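Local coordinates for protein acetolactate synthase isozyme 1 large subunit (Escherichia coli, PDB 6LPI) that forms the large subunit of an acetohydroxy-acid synthase, a thiamine diphosphate-dependent enzyme that also binds flavin-adenine dinucleotide and magnesium, at residues T127-V141 with I157-P171. Sequence-based numbering, arbitrary orientation.
With FAD (flavin-adenine dinucleotide), chain I.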
ATOM      1  N   THR B 127       6.776 -12.881 -17.924  1.00 42.81           N
ATOM      2  CA  THR B 127       6.403 -12.509 -16.567  1.00 36.53           C
ATOM      3  C   THR B 127       7.397 -11.518 -15.966  1.00 41.36           C
ATOM      4  O   THR B 127       6.997 -10.521 -15.353  1.00 44.41           O
ATOM      5  CB  THR B 127       6.313 -13.751 -15.696  1.00 48.22           C
ATOM      6  OG1 THR B 127       5.306 -14.630 -16.215  1.00 60.04           O
ATOM      7  CG2 THR B 127       5.954 -13.352 -14.288  1.00 52.29           C
ATOM      8  N   TYR B 128       8.699 -11.776 -16.130  1.00 41.74           N
ATOM      9  CA  TYR B 128       9.714 -10.861 -15.618  1.00 43.00           C
ATOM     10  C   TYR B 128       9.473  -9.450 -16.131  1.00 43.00           C
ATOM     11  O   TYR B 128       9.449  -8.473 -15.362  1.00 44.44           O
ATOM     12  CB  TYR B 128      11.101 -11.295 -16.083  1.00 41.95           C
ATOM     13  CG  TYR B 128      12.232 -10.602 -15.352  1.00 38.90           C
ATOM     14  CD1 TYR B 128      12.834  -9.476 -15.908  1.00 34.45           C
ATOM     15  CD2 TYR B 128      12.680 -11.043 -14.099  1.00 33.20           C
ATOM     16  CE1 TYR B 128      13.872  -8.815 -15.256  1.00 37.56           C
ATOM     17  CE2 TYR B 128      13.718 -10.397 -13.441  1.00 33.74           C
ATOM     18  CZ  TYR B 128      14.314  -9.268 -14.036  1.00 40.25           C
ATOM     19  OH  TYR B 128      15.351  -8.590 -13.425  1.00 43.25           O
ATOM     20  N   GLY B 129       9.348  -9.329 -17.455  1.00 33.18           N
ATOM     21  CA  GLY B 129       9.133  -8.028 -18.054  1.00 33.67           C
ATOM     22  C   GLY B 129       7.937  -7.314 -17.478  1.00 40.50           C
ATOM     23  O   GLY B 129       8.022  -6.146 -17.102  1.00 48.26           O
ATOM     24  N   ILE B 130       6.801  -8.006 -17.412  1.00 40.52           N
ATOM     25  CA  ILE B 130       5.581  -7.412 -16.878  1.00 37.99           C
ATOM     26  C   ILE B 130       5.754  -6.973 -15.438  1.00 30.37           C
ATOM     27  O   ILE B 130       5.184  -5.959 -15.023  1.00 31.63           O
ATOM     28  CB  ILE B 130       4.402  -8.386 -17.035  1.00 39.15           C
ATOM     29  CG1 ILE B 130       4.320  -8.852 -18.480  1.00 38.35           C
ATOM     30  CG2 ILE B 130       3.127  -7.679 -16.709  1.00 50.37           C
ATOM     31  CD1 ILE B 130       3.158  -9.702 -18.723  1.00 41.29           C
ATOM     32  N   SER B 131       6.535  -7.705 -14.655  1.00 34.90           N
ATOM     33  CA  SER B 131       6.659  -7.348 -13.245  1.00 36.83           C
ATOM     34  C   SER B 131       7.657  -6.217 -12.997  1.00 38.94           C
ATOM     35  O   SER B 131       7.561  -5.566 -11.951  1.00 36.64           O
ATOM     36  CB  SER B 131       7.027  -8.572 -12.396  1.00 32.88           C
ATOM     37  OG  SER B 131       7.992  -9.378 -13.054  1.00 38.70           O
ATOM     38  N   ILE B 132       8.606  -5.977 -13.910  1.00 35.88           N
ATOM     39  CA  ILE B 132       9.581  -4.886 -13.738  1.00 42.56           C
ATOM     40  C   ILE B 132       8.936  -3.623 -13.151  1.00 45.34           C
ATOM     41  O   ILE B 132       9.374  -3.161 -12.089  1.00 47.82           O
ATOM     42  CB  ILE B 132      10.285  -4.495 -15.058  1.00 40.94           C
ATOM     43  CG1 ILE B 132      11.132  -5.605 -15.679  1.00 45.66           C
ATOM     44  CG2 ILE B 132      11.213  -3.346 -14.784  1.00 34.74           C
ATOM     45  CD1 ILE B 132      12.522  -5.717 -15.138  1.00 53.38           C
ATOM     46  N   PRO B 133       7.906  -3.023 -13.756  1.00 40.50           N
ATOM     47  CA  PRO B 133       7.416  -1.735 -13.247  1.00 36.51           C
ATOM     48  C   PRO B 133       6.436  -1.802 -12.084  1.00 41.22           C
ATOM     49  O   PRO B 133       6.005  -0.740 -11.622  1.00 34.39           O
ATOM     50  CB  PRO B 133       6.729  -1.129 -14.479  1.00 31.35           C
ATOM     51  CG  PRO B 133       6.257  -2.266 -15.246  1.00 35.71           C
ATOM     52  CD  PRO B 133       7.169  -3.432 -14.971  1.00 30.93           C
ATOM     53  N   ILE B 134       6.111  -2.969 -11.532  1.00 38.67           N
ATOM     54  CA  ILE B 134       5.103  -3.032 -10.469  1.00 38.35           C
ATOM     55  C   ILE B 134       5.627  -3.765  -9.246  1.00 36.78           C
ATOM     56  O   ILE B 134       4.846  -4.190  -8.387  1.00 39.92           O
ATOM     57  CB  ILE B 134       3.802  -3.720 -10.942  1.00 38.86           C
ATOM     58  CG1 ILE B 134       4.119  -5.148 -11.428  1.00 42.35           C
ATOM     59  CG2 ILE B 134       3.061  -2.869 -11.944  1.00 29.83           C
ATOM     60  CD1 ILE B 134       2.941  -5.972 -11.867  1.00 31.55           C
ATOM     61  N   THR B 135       6.931  -3.970  -9.163  1.00 38.19           N
ATOM     62  CA  THR B 135       7.460  -4.703  -8.030  1.00 37.96           C
ATOM     63  C   THR B 135       8.533  -3.875  -7.346  1.00 34.50           C
ATOM     64  O   THR B 135       9.147  -3.015  -7.960  1.00 35.01           O
ATOM     65  CB  THR B 135       8.036  -6.022  -8.470  1.00 35.66           C
ATOM     66  OG1 THR B 135       8.816  -5.794  -9.650  1.00 35.75           O
ATOM     67  CG2 THR B 135       6.891  -6.929  -8.824  1.00 28.52           C
ATOM     68  N   LYS B 136       8.755  -4.132  -6.057  1.00 38.84           N
ATOM     69  CA  LYS B 136       9.958  -3.594  -5.433  1.00 40.43           C
ATOM     70  C   LYS B 136      11.213  -4.297  -5.945  1.00 43.42           C
ATOM     71  O   LYS B 136      12.285  -3.687  -5.983  1.00 57.90           O
ATOM     72  CB  LYS B 136       9.872  -3.697  -3.902  1.00 31.59           C
ATOM     73  CG  LYS B 136      11.071  -3.066  -3.235  1.00 32.77           C
ATOM     74  CD  LYS B 136      11.262  -3.503  -1.820  1.00 33.95           C
ATOM     75  CE  LYS B 136      11.770  -2.376  -0.991  1.00 35.28           C
ATOM     76  NZ  LYS B 136      12.155  -2.761   0.376  1.00 36.92           N
ATOM     77  N   HIS B 137      11.114  -5.573  -6.311  1.00 37.36           N
ATOM     78  CA  HIS B 137      12.149  -6.250  -7.096  1.00 36.27           C
ATOM     79  C   HIS B 137      11.571  -7.571  -7.609  1.00 33.59           C
ATOM     80  O   HIS B 137      10.538  -8.031  -7.117  1.00 35.70           O
ATOM     81  CB  HIS B 137      13.413  -6.495  -6.266  1.00 35.03           C
ATOM     82  CG  HIS B 137      14.586  -6.931  -7.074  1.00 40.49           C
ATOM     83  ND1 HIS B 137      14.841  -6.448  -8.342  1.00 45.72           N
ATOM     84  CD2 HIS B 137      15.583  -7.802  -6.795  1.00 47.25           C
ATOM     85  CE1 HIS B 137      15.954  -6.993  -8.804  1.00 49.94           C
ATOM     86  NE2 HIS B 137      16.427  -7.817  -7.883  1.00 47.44           N
ATOM     87  N   ASN B 138      12.229  -8.182  -8.595  1.00 31.00           N
ATOM     88  CA  ASN B 138      11.682  -9.419  -9.146  1.00 30.68           C
ATOM     89  C   ASN B 138      12.815 -10.326  -9.604  1.00 31.74           C
ATOM     90  O   ASN B 138      13.970  -9.911  -9.674  1.00 50.07           O
ATOM     91  CB  ASN B 138      10.701  -9.139 -10.286  1.00 42.94           C
ATOM     92  CG  ASN B 138      11.383  -8.575 -11.510  1.00 53.46           C
ATOM     93  OD1 ASN B 138      12.506  -8.081 -11.432  1.00 62.83           O
ATOM     94  ND2 ASN B 138      10.717  -8.658 -12.656  1.00 56.69           N
ATOM     95  N   TYR B 139      12.489 -11.594  -9.884  1.00 35.36           N
ATOM     96  CA  TYR B 139      13.526 -12.567 -10.230  1.00 41.18           C
ATOM     97  C   TYR B 139      13.037 -13.534 -11.295  1.00 47.69           C
ATOM     98  O   TYR B 139      11.859 -13.901 -11.330  1.00 50.94           O
ATOM     99  CB  TYR B 139      13.985 -13.410  -9.046  1.00 33.74           C
ATOM    100  CG  TYR B 139      14.628 -12.640  -7.933  1.00 37.41           C
ATOM    101  CD1 TYR B 139      13.865 -12.248  -6.821  1.00 37.54           C
ATOM    102  CD2 TYR B 139      15.977 -12.313  -7.964  1.00 35.73           C
ATOM    103  CE1 TYR B 139      14.425 -11.538  -5.773  1.00 37.72           C
ATOM    104  CE2 TYR B 139      16.556 -11.606  -6.907  1.00 40.08           C
ATOM    105  CZ  TYR B 139      15.772 -11.216  -5.818  1.00 41.71           C
ATOM    106  OH  TYR B 139      16.311 -10.510  -4.765  1.00 39.99           O
ATOM    107  N   LEU B 140      13.973 -13.969 -12.145  1.00 41.83           N
ATOM    108  CA  LEU B 140      13.792 -15.150 -12.976  1.00 41.50           C
ATOM    109  C   LEU B 140      14.923 -16.114 -12.645  1.00 42.95           C
ATOM    110  O   LEU B 140      16.058 -15.916 -13.096  1.00 42.50           O
ATOM    111  CB  LEU B 140      13.797 -14.819 -14.464  1.00 35.73           C
ATOM    112  CG  LEU B 140      13.802 -16.089 -15.345  1.00 36.93           C
ATOM    113  CD1 LEU B 140      12.436 -16.777 -15.357  1.00 35.91           C
ATOM    114  CD2 LEU B 140      14.252 -15.826 -16.749  1.00 38.48           C
ATOM    115  N   VAL B 141      14.591 -17.186 -11.922  1.00 44.09           N
ATOM    116  CA  VAL B 141      15.567 -18.172 -11.461  1.00 48.58           C
ATOM    117  C   VAL B 141      15.945 -19.038 -12.654  1.00 57.53           C
ATOM    118  O   VAL B 141      15.141 -19.847 -13.121  1.00 53.87           O
ATOM    119  CB  VAL B 141      15.002 -19.037 -10.334  1.00 42.30           C
ATOM    120  CG1 VAL B 141      16.094 -19.955  -9.780  1.00 40.07           C
ATOM    121  CG2 VAL B 141      14.431 -18.162  -9.262  1.00 43.01           C
ATOM    122  N   ILE B 157      14.090  -8.211   0.905  1.00 49.80           N
ATOM    123  CA  ILE B 157      13.697  -7.030   0.146  1.00 45.16           C
ATOM    124  C   ILE B 157      12.242  -6.674   0.413  1.00 45.48           C
ATOM    125  O   ILE B 157      11.897  -5.507   0.600  1.00 44.70           O
ATOM    126  CB  ILE B 157      13.930  -7.281  -1.351  1.00 39.55           C
ATOM    127  CG1 ILE B 157      15.407  -7.487  -1.655  1.00 37.35           C
ATOM    128  CG2 ILE B 157      13.277  -6.209  -2.176  1.00 43.11           C
ATOM    129  CD1 ILE B 157      15.652  -8.078  -3.025  1.00 41.14           C
ATOM    130  N   ALA B 158      11.373  -7.675   0.482  1.00 41.66           N
ATOM    131  CA  ALA B 158       9.965  -7.391   0.677  1.00 41.55           C
ATOM    132  C   ALA B 158       9.694  -6.681   1.999  1.00 49.43           C
ATOM    133  O   ALA B 158       8.708  -5.933   2.112  1.00 51.65           O
ATOM    134  CB  ALA B 158       9.173  -8.687   0.596  1.00 44.00           C
ATOM    135  N   GLN B 159      10.530  -6.911   3.015  1.00 47.16           N
ATOM    136  CA  GLN B 159      10.194  -6.448   4.351  1.00 47.90           C
ATOM    137  C   GLN B 159      11.080  -5.328   4.863  1.00 48.98           C
ATOM    138  O   GLN B 159      10.814  -4.815   5.955  1.00 44.59           O
ATOM    139  CB  GLN B 159      10.185  -7.605   5.361  1.00 58.55           C
ATOM    140  CG  GLN B 159      11.531  -8.149   5.807  1.00 68.93           C
ATOM    141  CD  GLN B 159      11.410  -9.565   6.375  1.00 64.05           C
ATOM    142  OE1 GLN B 159      10.313 -10.025   6.683  1.00 64.76           O
ATOM    143  NE2 GLN B 159      12.539 -10.247   6.526  1.00 55.56           N
ATOM    144  N   SER B 160      12.148  -4.970   4.148  1.00 52.00           N
ATOM    145  CA  SER B 160      13.051  -3.963   4.682  1.00 43.55           C
ATOM    146  C   SER B 160      12.655  -2.598   4.163  1.00 42.60           C
ATOM    147  O   SER B 160      11.870  -2.470   3.227  1.00 47.57           O
ATOM    148  CB  SER B 160      14.505  -4.253   4.306  1.00 44.05           C
ATOM    149  OG  SER B 160      14.823  -5.609   4.524  1.00 54.10           O
ATOM    150  N   GLY B 161      13.211  -1.574   4.798  1.00 44.25           N
ATOM    151  CA  GLY B 161      13.011  -0.193   4.425  1.00 43.87           C
ATOM    152  C   GLY B 161      11.561   0.113   4.185  1.00 43.09           C
ATOM    153  O   GLY B 161      10.724  -0.102   5.061  1.00 54.96           O
ATOM    154  N   ARG B 162      11.245   0.603   2.992  1.00 40.87           N
ATOM    155  CA  ARG B 162       9.859   0.736   2.596  1.00 39.79           C
ATOM    156  C   ARG B 162       9.441  -0.587   1.976  1.00 39.04           C
ATOM    157  O   ARG B 162       9.954  -0.943   0.909  1.00 40.58           O
ATOM    158  CB  ARG B 162       9.695   1.884   1.621  1.00 38.89           C
ATOM    159  CG  ARG B 162       8.324   2.053   1.055  1.00 37.93           C
ATOM    160  CD  ARG B 162       8.371   3.158   0.035  1.00 44.26           C
ATOM    161  NE  ARG B 162       7.054   3.569  -0.444  1.00 43.47           N
ATOM    162  CZ  ARG B 162       6.830   4.743  -1.016  1.00 47.12           C
ATOM    163  NH1 ARG B 162       7.829   5.600  -1.161  1.00 55.29           N
ATOM    164  NH2 ARG B 162       5.625   5.060  -1.448  1.00 49.51           N
ATOM    165  N   PRO B 163       8.550  -1.348   2.601  1.00 41.72           N
ATOM    166  CA  PRO B 163       8.240  -2.703   2.119  1.00 46.03           C
ATOM    167  C   PRO B 163       7.528  -2.695   0.768  1.00 42.50           C
ATOM    168  O   PRO B 163       7.018  -1.678   0.292  1.00 39.34           O
ATOM    169  CB  PRO B 163       7.337  -3.283   3.217  1.00 44.51           C
ATOM    170  CG  PRO B 163       7.410  -2.320   4.355  1.00 45.22           C
ATOM    171  CD  PRO B 163       7.757  -0.983   3.780  1.00 40.66           C
ATOM    172  N   GLY B 164       7.499  -3.868   0.141  1.00 40.06           N
ATOM    173  CA  GLY B 164       6.814  -4.016  -1.115  1.00 37.33           C
ATOM    174  C   GLY B 164       6.808  -5.439  -1.634  1.00 43.59           C
ATOM    175  O   GLY B 164       7.407  -6.353  -1.049  1.00 37.81           O
ATOM    176  N   PRO B 165       6.132  -5.653  -2.759  1.00 31.59           N
ATOM    177  CA  PRO B 165       6.068  -6.998  -3.332  1.00 40.90           C
ATOM    178  C   PRO B 165       7.325  -7.348  -4.104  1.00 40.07           C
ATOM    179  O   PRO B 165       7.929  -6.512  -4.780  1.00 38.04           O
ATOM    180  CB  PRO B 165       4.871  -6.915  -4.284  1.00 40.94           C
ATOM    181  CG  PRO B 165       4.851  -5.478  -4.715  1.00 35.14           C
ATOM    182  CD  PRO B 165       5.301  -4.692  -3.502  1.00 32.87           C
ATOM    183  N   VAL B 166       7.725  -8.601  -3.978  1.00 42.43           N
ATOM    184  CA  VAL B 166       8.776  -9.175  -4.792  1.00 30.54           C
ATOM    185  C   VAL B 166       8.185 -10.372  -5.515  1.00 38.43           C
ATOM    186  O   VAL B 166       7.465 -11.189  -4.920  1.00 40.30           O
ATOM    187  CB  VAL B 166      10.008  -9.590  -3.969  1.00 31.61           C
ATOM    188  CG1 VAL B 166      11.132 -10.005  -4.907  1.00 34.99           C
ATOM    189  CG2 VAL B 166      10.448  -8.457  -3.081  1.00 36.08           C
ATOM    190  N   TRP B 167       8.510 -10.478  -6.794  1.00 33.38           N
ATOM    191  CA  TRP B 167       7.962 -11.501  -7.661  1.00 39.18           C
ATOM    192  C   TRP B 167       9.089 -12.465  -8.008  1.00 46.24           C
ATOM    193  O   TRP B 167      10.133 -12.046  -8.528  1.00 43.41           O
ATOM    194  CB  TRP B 167       7.365 -10.857  -8.910  1.00 41.72           C
ATOM    195  CG  TRP B 167       6.526 -11.772  -9.717  1.00 44.37           C
ATOM    196  CD1 TRP B 167       6.761 -13.091  -9.972  1.00 50.94           C
ATOM    197  CD2 TRP B 167       5.316 -11.438 -10.399  1.00 44.31           C
ATOM    198  NE1 TRP B 167       5.764 -13.601 -10.764  1.00 54.16           N
ATOM    199  CE2 TRP B 167       4.864 -12.607 -11.038  1.00 44.42           C
ATOM    200  CE3 TRP B 167       4.572 -10.258 -10.536  1.00 43.06           C
ATOM    201  CZ2 TRP B 167       3.700 -12.640 -11.792  1.00 42.38           C
ATOM    202  CZ3 TRP B 167       3.406 -10.294 -11.291  1.00 37.49           C
ATOM    203  CH2 TRP B 167       2.986 -11.482 -11.909  1.00 38.08           C
ATOM    204  N   ILE B 168       8.890 -13.745  -7.712  1.00 42.09           N
ATOM    205  CA  ILE B 168       9.871 -14.767  -8.030  1.00 43.62           C
ATOM    206  C   ILE B 168       9.233 -15.699  -9.052  1.00 41.71           C
ATOM    207  O   ILE B 168       8.273 -16.421  -8.736  1.00 31.39           O
ATOM    208  CB  ILE B 168      10.342 -15.528  -6.777  1.00 42.88           C
ATOM    209  CG1 ILE B 168      10.657 -14.540  -5.642  1.00 38.30           C
ATOM    210  CG2 ILE B 168      11.584 -16.374  -7.079  1.00 33.48           C
ATOM    211  CD1 ILE B 168      10.653 -15.149  -4.270  1.00 33.70           C
ATOM    212  N   ASP B 169       9.799 -15.713 -10.267  1.00 31.53           N
ATOM    213  CA  ASP B 169       9.385 -16.605 -11.344  1.00 44.71           C
ATOM    214  C   ASP B 169      10.356 -17.793 -11.408  1.00 49.14           C
ATOM    215  O   ASP B 169      11.562 -17.611 -11.593  1.00 55.61           O
ATOM    216  CB  ASP B 169       9.356 -15.834 -12.660  1.00 43.22           C
ATOM    217  CG  ASP B 169       8.417 -16.435 -13.676  1.00 60.56           C
ATOM    218  OD1 ASP B 169       8.654 -16.227 -14.879  1.00 65.82           O
ATOM    219  OD2 ASP B 169       7.427 -17.076 -13.286  1.00 71.41           O
ATOM    220  N   ILE B 170       9.834 -19.009 -11.271  1.00 46.08           N
ATOM    221  CA  ILE B 170      10.698 -20.182 -11.150  1.00 47.82           C
ATOM    222  C   ILE B 170      10.348 -21.200 -12.229  1.00 51.67           C
ATOM    223  O   ILE B 170       9.251 -21.790 -12.211  1.00 48.23           O
ATOM    224  CB  ILE B 170      10.596 -20.826  -9.756  1.00 48.73           C
ATOM    225  CG1 ILE B 170      10.693 -19.779  -8.657  1.00 50.43           C
ATOM    226  CG2 ILE B 170      11.724 -21.817  -9.543  1.00 52.39           C
ATOM    227  CD1 ILE B 170      10.236 -20.299  -7.302  1.00 42.10           C
ATOM    228  N   PRO B 171      11.237 -21.407 -13.199  1.00 45.57           N
ATOM    229  CA  PRO B 171      10.973 -22.394 -14.242  1.00 45.87           C
ATOM    230  C   PRO B 171      10.771 -23.790 -13.671  1.00 58.14           C
ATOM    231  O   PRO B 171      11.431 -24.207 -12.714  1.00 62.69           O
ATOM    232  CB  PRO B 171      12.222 -22.323 -15.118  1.00 39.51           C
ATOM    233  CG  PRO B 171      12.698 -20.939 -14.951  1.00 39.89           C
ATOM    234  CD  PRO B 171      12.386 -20.559 -13.536  1.00 45.67           C
TER
HETATM  235  PA  FAD I 601       1.496   5.634   2.020  1.00 49.30           P
HETATM  236  O1A FAD I 601       0.551   4.856   2.850  1.00 61.06           O
HETATM  237  O2A FAD I 601       1.866   5.060   0.678  1.00 42.99           O
HETATM  238  O5B FAD I 601       2.726   5.775   3.001  1.00 31.13           O
HETATM  239  C5B FAD I 601       4.010   5.198   2.690  1.00 26.37           C
HETATM  240  C4B FAD I 601       5.059   6.207   3.070  1.00 39.26           C
HETATM  241  O4B FAD I 601       5.562   5.934   4.405  1.00 39.34           O
HETATM  242  C3B FAD I 601       6.286   6.219   2.164  1.00 42.90           C
HETATM  243  O3B FAD I 601       6.731   7.569   2.021  1.00 35.96           O
HETATM  244  C2B FAD I 601       7.246   5.299   2.926  1.00 37.87           C
HETATM  245  O2B FAD I 601       8.616   5.467   2.594  1.00 36.12           O
HETATM  246  C1B FAD I 601       6.967   5.776   4.344  1.00 39.37           C
HETATM  247  N9A FAD I 601       7.383   4.869   5.400  1.00 48.78           N
HETATM  248  C8A FAD I 601       7.060   3.546   5.546  1.00 51.45           C
HETATM  249  N7A FAD I 601       7.570   2.987   6.620  1.00 49.01           N
HETATM  250  C5A FAD I 601       8.277   4.016   7.223  1.00 52.96           C
HETATM  251  C6A FAD I 601       9.056   4.078   8.396  1.00 54.22           C
HETATM  252  N6A FAD I 601       9.260   3.039   9.210  1.00 59.58           N
HETATM  253  N1A FAD I 601       9.638   5.258   8.702  1.00 45.10           N
HETATM  254  C2A FAD I 601       9.446   6.301   7.890  1.00 43.71           C
HETATM  255  N3A FAD I 601       8.729   6.365   6.766  1.00 52.35           N
HETATM  256  C4A FAD I 601       8.172   5.181   6.481  1.00 55.12           C
HETATM  257  N1  FAD I 601      -5.938  10.028   1.006  1.00 39.84           N
HETATM  258  C2  FAD I 601      -6.009  11.120   1.818  1.00 36.53           C
HETATM  259  O2  FAD I 601      -5.086  11.412   2.568  1.00 41.56           O
HETATM  260  N3  FAD I 601      -7.143  11.912   1.818  1.00 35.36           N
HETATM  261  C4  FAD I 601      -8.269  11.712   1.047  1.00 39.11           C
HETATM  262  O4  FAD I 601      -9.221  12.484   1.136  1.00 40.82           O
HETATM  263  C4X FAD I 601      -8.181  10.551   0.174  1.00 41.19           C
HETATM  264  N5  FAD I 601      -9.208  10.274  -0.602  1.00 39.88           N
HETATM  265  C5X FAD I 601      -9.121   9.152  -1.417  1.00 41.61           C
HETATM  266  C6  FAD I 601     -10.201   8.831  -2.242  1.00 36.33           C
HETATM  267  C7  FAD I 601     -10.161   7.706  -3.066  1.00 42.11           C
HETATM  268  C7M FAD I 601     -11.333   7.394  -3.957  1.00 37.82           C
HETATM  269  C8  FAD I 601      -9.018   6.890  -3.073  1.00 43.90           C
HETATM  270  C8M FAD I 601      -8.939   5.676  -3.969  1.00 36.76           C
HETATM  271  C9  FAD I 601      -7.939   7.210  -2.252  1.00 44.62           C
HETATM  272  C9A FAD I 601      -7.978   8.334  -1.437  1.00 45.54           C
HETATM  273  N10 FAD I 601      -6.900   8.678  -0.593  1.00 50.46           N
HETATM  274  C10 FAD I 601      -6.968   9.774   0.226  1.00 47.09           C
HETATM  275  C1' FAD I 601      -5.685   7.865  -0.555  1.00 40.07           C
HETATM  276  C2' FAD I 601      -4.569   8.437  -1.415  1.00 32.26           C
HETATM  277  O2' FAD I 601      -4.737   8.034  -2.774  1.00 36.00           O
HETATM  278  C3' FAD I 601      -3.224   7.909  -0.915  1.00 34.51           C
HETATM  279  O3' FAD I 601      -3.239   6.485  -0.923  1.00 46.66           O
HETATM  280  C4' FAD I 601      -2.844   8.377   0.485  1.00 32.91           C
HETATM  281  O4' FAD I 601      -3.272   9.724   0.648  1.00 42.92           O
HETATM  282  C5' FAD I 601      -1.357   8.285   0.735  1.00 37.02           C
HETATM  283  O5' FAD I 601      -1.117   8.297   2.153  1.00 46.27           O
HETATM  284  P   FAD I 601       0.325   8.143   2.713  1.00 90.95           P
HETATM  285  O1P FAD I 601       1.073   9.460   2.509  1.00 83.80           O
HETATM  286  O2P FAD I 601       0.255   7.632   3.966  1.00 44.72           O
HETATM  287  O3P FAD I 601       0.922   7.087   1.742  1.00 61.25           O
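H137-L140 pairs in parallel with V166-D169, the two strand axes 4.6 Å apart and 4° from parallel, and backbone bonds alternate from H137 O, which accepts from W167 N, to V141 N, which gives to D169 O. Just before the strand the pattern shifts: K136 N, not H137 N, gives to P165 O. Helix 127-131 runs antiparallel to strand 166-171 (173°) and covers the face that carries W167 and D169. There T127 CG2 stands above the indole plane, offset toward its rim, 3.4 Å from W167 CZ2, while S131 CB comes obliquely to W167 CE3 at 3.5 Å. I134 CD1 and T135 CG2 reach the edge of the indole. N138 ND2 donates to S131 OG, which lies in the amide plane (2.8 Å), while OD1 is hydrogen-bonded to a polar side chain of another protein's chain. On the other face Y139 CE1 packs on V166 CG1 (3.7 Å), and I157 CD1 meets H137 CD2 at the ring edge. K136 leaves the backbone with CG anti to N (chi1 -176°), passes I157 CG2 with CD at 3.4 Å, and a bend at chi3 brings NZ to three carbonyl oxygens: I157 O at 2.8 Å, in the carbonyl plane, and S160 O and R162 O through weak bonds. R162 is extended from CG to NE; FAD C3B lies over one guanidinium face, NE bonds S102, and NH1 forms salt bridges with D309 and E312. In this beta-alpha-beta unit, strand 137-140 is outermost in the chain's parallel sheet, and 166-171 joins it to strand 105-111. K136, just ahead of strand 137-140, probably offsets the partial negative charge of the carbonyls where helix 147-159 gives way to the turn bearing the FAD-contacting arginine.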